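Side-chain contacts in peptidase C51 domain-containing protein (Streptococcus mutans, PDB 3L9A), which is of unknown function but probably acts in phage-associated cell-wall hydrolysis, this chain being the C-terminal domain of the longer protein: residues Ser17-Ala22 and Ala69-Ile74; Lys28-His33 and Ala41-Ala46. All blocks are in the same frame, centred on the assembly; numbering follows the deposited sequence.

From the N terminus, strand 11-15 leads into S17-A22, the first half of contact 1, where the small hairpin 19-21/24-26 begins. The chain then enters K28-H33, turns after strand 31-35 and returns along A41-A46, so that contact 2 closes a short beta hairpin. Helix 46-55 and strand 61-66 follow before A69-I74 on helix 68-78 meets S17-A22 and closes the much longer loop of contact 1, which therefore encloses contact 2 completely. Contact 2 joins two strands of the mixed sheet; contact 1 ties the small hairpin to helix 68-78. L71 CD1 and L32 CD1 touch at 4.0 Å, linking the two.

Contact 1 (Ser17-Ala22 and Ala69-Ile74); sequences SEYTFA and AFLQRI
L71 on helix 68-78 rests its CB on the ring of F21, on strand 19-21 of a two-stranded antiparallel hairpin beside the mixed beta sheet. The contact is thus a strand-on-helix packing, the two elements running in nearly the same direction with their axes 10.1 Å apart; no hydrogen bond crosses it, and the F21 ring also lies against the backbone of the helix, with F21 CZ 3.6 Å from Q72 N. The tight part is the L71 side. Its CB stands 3.6 Å from the centroid of the F21 ring and only 9° off the ring normal, a CH-pi contact centred on the face. Farther out, L71 CD1 reaches back to F21 CG at 3.8 Å and fits against the rim of Y19, near that ring's plane, with Y19 CE1 at 3.7 Å. One leucine therefore fills the angle between a ring met on its face and a ring met at its edge. F21 extends to the helix because its CG lies anti to the backbone N (chi1 180°). F21 also meets the F82 ring edge-to-face and packs on V75 of the same helix, while L71 leans on V13 and L32 of the sheet. Y19 OH joins this apolar contact, 3.5 Å from L71 CD1, and is also hydrogen-bonded to A66 O, which should help fix the ring.

The looser side belongs to Q72, partly exposed one residue further along the helix. Its chain, bent at chi2, brings the amide to the outer edge of F21 with the two planes 55° apart. An oxygen near the weakly positive C-H rim of a phenyl ring is probably a favourable, though slight, electrostatic contact; here Q72 OE1 lies 3.5 Å from F21 CZ, near the ring plane.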
# COMPACT_ATOMS: atom_id res chain seq x y z
N SER A 17 20.85 -20.00 5.38
CA SER A 17 21.08 -21.35 5.89
C SER A 17 19.71 -21.97 6.14
O SER A 17 18.68 -21.31 6.00
CB SER A 17 21.89 -21.30 7.20
OG SER A 17 21.21 -20.54 8.18
N GLU A 18 19.71 -23.24 6.52
CA GLU A 18 18.50 -23.96 6.87
C GLU A 18 18.14 -23.69 8.33
O GLU A 18 18.98 -23.83 9.23
CB GLU A 18 18.72 -25.46 6.63
CG GLU A 18 17.53 -26.34 6.96
CD GLU A 18 17.64 -27.73 6.37
OE1 GLU A 18 17.03 -28.65 6.94
OE2 GLU A 18 18.33 -27.92 5.34
N TYR A 19 16.90 -23.26 8.56
CA TYR A 19 16.46 -22.96 9.91
C TYR A 19 14.95 -22.91 10.00
O TYR A 19 14.26 -22.79 8.99
CB TYR A 19 17.08 -21.66 10.45
CG TYR A 19 16.92 -20.42 9.59
CD1 TYR A 19 15.70 -19.74 9.50
CD2 TYR A 19 18.02 -19.88 8.93
CE1 TYR A 19 15.58 -18.57 8.75
CE2 TYR A 19 17.91 -18.71 8.18
CZ TYR A 19 16.68 -18.06 8.10
OH TYR A 19 16.56 -16.89 7.38
N THR A 20 14.45 -22.99 11.23
CA THR A 20 13.05 -22.68 11.51
C THR A 20 12.97 -21.27 12.07
O THR A 20 13.68 -20.93 13.02
CB THR A 20 12.45 -23.64 12.54
OG1 THR A 20 12.52 -24.97 12.01
CG2 THR A 20 10.99 -23.31 12.85
N PHE A 21 12.11 -20.44 11.46
CA PHE A 21 11.84 -19.10 11.96
C PHE A 21 10.34 -18.95 12.11
O PHE A 21 9.59 -19.33 11.21
CB PHE A 21 12.40 -18.01 11.03
CG PHE A 21 12.12 -16.63 11.54
CD1 PHE A 21 12.92 -16.08 12.55
CD2 PHE A 21 11.01 -15.92 11.10
CE1 PHE A 21 12.62 -14.82 13.06
CE2 PHE A 21 10.71 -14.68 11.61
CZ PHE A 21 11.52 -14.12 12.59
N ALA A 22 9.90 -18.42 13.25
CA ALA A 22 8.47 -18.23 13.52
C ALA A 22 7.67 -19.52 13.24
O ALA A 22 6.56 -19.49 12.68
CB ALA A 22 7.91 -17.04 12.73
N ALA A 69 18.05 -13.46 12.48
CA ALA A 69 18.04 -12.10 13.05
C ALA A 69 17.51 -11.08 12.05
O ALA A 69 16.83 -10.12 12.43
CB ALA A 69 19.43 -11.70 13.53
N PHE A 70 17.81 -11.29 10.77
CA PHE A 70 17.28 -10.41 9.72
C PHE A 70 15.76 -10.55 9.61
O PHE A 70 15.03 -9.55 9.52
CB PHE A 70 17.97 -10.74 8.39
CG PHE A 70 17.83 -9.66 7.36
CD1 PHE A 70 16.74 -9.62 6.49
CD2 PHE A 70 18.79 -8.65 7.27
CE1 PHE A 70 16.62 -8.59 5.54
CE2 PHE A 70 18.68 -7.63 6.32
CZ PHE A 70 17.59 -7.59 5.47
N LEU A 71 15.27 -11.79 9.64
CA LEU A 71 13.82 -11.99 9.61
C LEU A 71 13.14 -11.39 10.83
O LEU A 71 12.05 -10.85 10.72
CB LEU A 71 13.47 -13.47 9.44
CG LEU A 71 14.08 -14.22 8.25
CD1 LEU A 71 13.43 -15.58 8.08
CD2 LEU A 71 13.98 -13.42 6.95
N GLN A 72 13.80 -11.44 11.99
CA GLN A 72 13.24 -10.84 13.19
C GLN A 72 13.09 -9.32 13.05
O GLN A 72 12.11 -8.75 13.54
CB GLN A 72 14.07 -11.21 14.42
CG GLN A 72 13.50 -10.67 15.75
CD GLN A 72 12.10 -11.19 16.05
OE1 GLN A 72 11.72 -12.27 15.59
NE2 GLN A 72 11.33 -10.44 16.84
N ARG A 73 14.02 -8.67 12.35
CA ARG A 73 13.85 -7.25 12.06
C ARG A 73 12.60 -7.01 11.20
O ARG A 73 11.90 -6.03 11.39
CB ARG A 73 15.08 -6.69 11.37
CG ARG A 73 16.30 -6.54 12.25
CD ARG A 73 16.19 -5.33 13.18
NE ARG A 73 17.44 -5.17 13.91
CZ ARG A 73 17.56 -5.05 15.23
NH1 ARG A 73 16.49 -5.02 16.02
NH2 ARG A 73 18.77 -4.91 15.76
N ILE A 74 12.34 -7.90 10.24
CA ILE A 74 11.15 -7.78 9.42
C ILE A 74 9.89 -7.86 10.31
O ILE A 74 8.94 -7.09 10.13
CB ILE A 74 11.12 -8.82 8.29
CG1 ILE A 74 12.30 -8.60 7.33
CG2 ILE A 74 9.78 -8.75 7.55
CD1 ILE A 74 12.47 -9.67 6.28

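Contact 2 (Lys28-His33 and Ala41-Ala46); sequences KGAVLH and AFWVIA
F42 O receives the shortest of the three backbone hydrogen bonds between K28-H33 and A41-A46, from H33 N at 2.9 Å, and the same oxygen of this beta hairpin is approached by L32 CA at 3.3 Å in a CA-H...O contact. F42 N returns a bond to H33 O, so H33 and F42 form an antiparallel hydrogen-bonded pair. L32 and W43 are the adjoining non-hydrogen-bonded pair. Beyond them V44 N binds V31 O at 3.0 Å, with the donor almost in line with the carbonyl (C=O...N 171°).

On the face of L32 and W43, the indole is laid back over A30. With CG anti to the backbone N (chi1 -177°), W43 presents a flat face to the methyl group, and A30 CB lies 3.5 Å from the centroid of the five-membered ring in a CH-pi contact. L32 adds CD2 against W43 CB at 3.9 Å. W43 NE1 is hydrogen-bonded to a bound glycerol, which also joins V31 N and V44 O; it probably comes from the crystallisation liquor but spans both segments here. K85 adds a cation-pi contact to the indole.

Near H33 and F42, V44 sets its two methyls to different tasks: CG1 meets H33 CB at 3.8 Å and also covers one face of the F42 ring, whereas V44 CG2 lies 3.3 Å from V31 O and packs on V31 CG1. H33 and F42 are further covered by I77 of the third subunit.

Both strands of the hairpin are interior to the mixed sheet: strand 31-35 pairs with strand 11-15 through L32 and V13, strand 40-43 pairs with strand 81-83 through A41, and helix 46-55, starting just after I45, packs over V31, H33 and V44.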
# COMPACT_ATOMS: atom_id res chain seq x y z
N LYS A 28 18.01 -23.84 3.26
CA LYS A 28 18.99 -22.87 2.80
C LYS A 28 18.64 -22.43 1.38
O LYS A 28 18.27 -23.25 0.55
CB LYS A 28 20.39 -23.49 2.83
CG LYS A 28 21.49 -22.56 2.35
CD LYS A 28 22.89 -23.16 2.53
CE LYS A 28 23.95 -22.26 1.92
NZ LYS A 28 25.33 -22.74 2.19
N GLY A 29 18.75 -21.13 1.10
CA GLY A 29 18.47 -20.63 -0.24
C GLY A 29 16.99 -20.48 -0.56
O GLY A 29 16.62 -20.28 -1.71
N ALA A 30 16.14 -20.59 0.46
CA ALA A 30 14.71 -20.38 0.27
C ALA A 30 14.47 -18.91 -0.07
O ALA A 30 14.94 -18.01 0.64
CB ALA A 30 13.96 -20.74 1.53
N VAL A 31 13.76 -18.66 -1.16
CA VAL A 31 13.37 -17.31 -1.54
C VAL A 31 12.04 -17.00 -0.86
O VAL A 31 11.04 -17.71 -1.07
CB VAL A 31 13.27 -17.15 -3.07
CG1 VAL A 31 12.76 -15.76 -3.44
CG2 VAL A 31 14.64 -17.43 -3.71
N LEU A 32 12.06 -15.96 -0.03
CA LEU A 32 10.87 -15.53 0.69
C LEU A 32 10.34 -14.24 0.09
O LEU A 32 11.08 -13.26 -0.05
CB LEU A 32 11.18 -15.33 2.17
CG LEU A 32 11.97 -16.44 2.86
CD1 LEU A 32 12.06 -16.16 4.36
CD2 LEU A 32 11.35 -17.82 2.61
N HIS A 33 9.07 -14.26 -0.31
CA HIS A 33 8.38 -13.07 -0.76
C HIS A 33 7.82 -12.37 0.46
O HIS A 33 7.04 -12.97 1.22
CB HIS A 33 7.25 -13.42 -1.71
CG HIS A 33 6.54 -12.22 -2.26
ND1 HIS A 33 5.33 -11.78 -1.77
CD2 HIS A 33 6.90 -11.34 -3.23
CE1 HIS A 33 4.96 -10.70 -2.45
NE2 HIS A 33 5.89 -10.42 -3.34
N ALA A 41 4.79 -12.96 4.75
CA ALA A 41 5.95 -13.44 3.98
C ALA A 41 5.79 -14.94 3.81
O ALA A 41 5.32 -15.63 4.71
CB ALA A 41 7.25 -13.14 4.70
N PHE A 42 6.18 -15.46 2.65
CA PHE A 42 6.11 -16.90 2.46
C PHE A 42 7.18 -17.39 1.51
O PHE A 42 7.76 -16.62 0.75
CB PHE A 42 4.69 -17.35 2.04
CG PHE A 42 4.34 -17.12 0.59
CD1 PHE A 42 4.22 -18.20 -0.28
CD2 PHE A 42 4.04 -15.84 0.12
CE1 PHE A 42 3.85 -18.01 -1.61
CE2 PHE A 42 3.68 -15.64 -1.22
CZ PHE A 42 3.57 -16.72 -2.08
N TRP A 43 7.46 -18.69 1.60
CA TRP A 43 8.47 -19.34 0.78
C TRP A 43 7.87 -19.66 -0.58
O TRP A 43 6.95 -20.47 -0.69
CB TRP A 43 8.90 -20.60 1.52
CG TRP A 43 10.00 -21.41 0.89
CD1 TRP A 43 10.74 -21.12 -0.23
CD2 TRP A 43 10.51 -22.65 1.40
NE1 TRP A 43 11.66 -22.12 -0.46
CE2 TRP A 43 11.54 -23.07 0.52
CE3 TRP A 43 10.19 -23.45 2.50
CZ2 TRP A 43 12.25 -24.26 0.72
CZ3 TRP A 43 10.88 -24.63 2.69
CH2 TRP A 43 11.90 -25.03 1.81
N VAL A 44 8.38 -19.00 -1.61
CA VAL A 44 7.88 -19.20 -2.97
C VAL A 44 8.64 -20.31 -3.68
O VAL A 44 9.84 -20.47 -3.49
CB VAL A 44 7.95 -17.90 -3.83
CG1 VAL A 44 6.97 -16.87 -3.30
CG2 VAL A 44 9.37 -17.33 -3.94
N ILE A 45 7.94 -21.07 -4.51
CA ILE A 45 8.61 -21.97 -5.44
C ILE A 45 9.10 -21.17 -6.65
O ILE A 45 8.66 -20.03 -6.88
CB ILE A 45 7.72 -23.17 -5.87
CG1 ILE A 45 6.49 -22.70 -6.67
CG2 ILE A 45 7.34 -24.02 -4.66
CD1 ILE A 45 5.79 -23.83 -7.44
N ALA A 46 10.00 -21.75 -7.43
CA ALA A 46 10.60 -21.00 -8.54
C ALA A 46 9.57 -20.41 -9.48
O ALA A 46 9.69 -19.25 -9.91
CB ALA A 46 11.60 -21.87 -9.32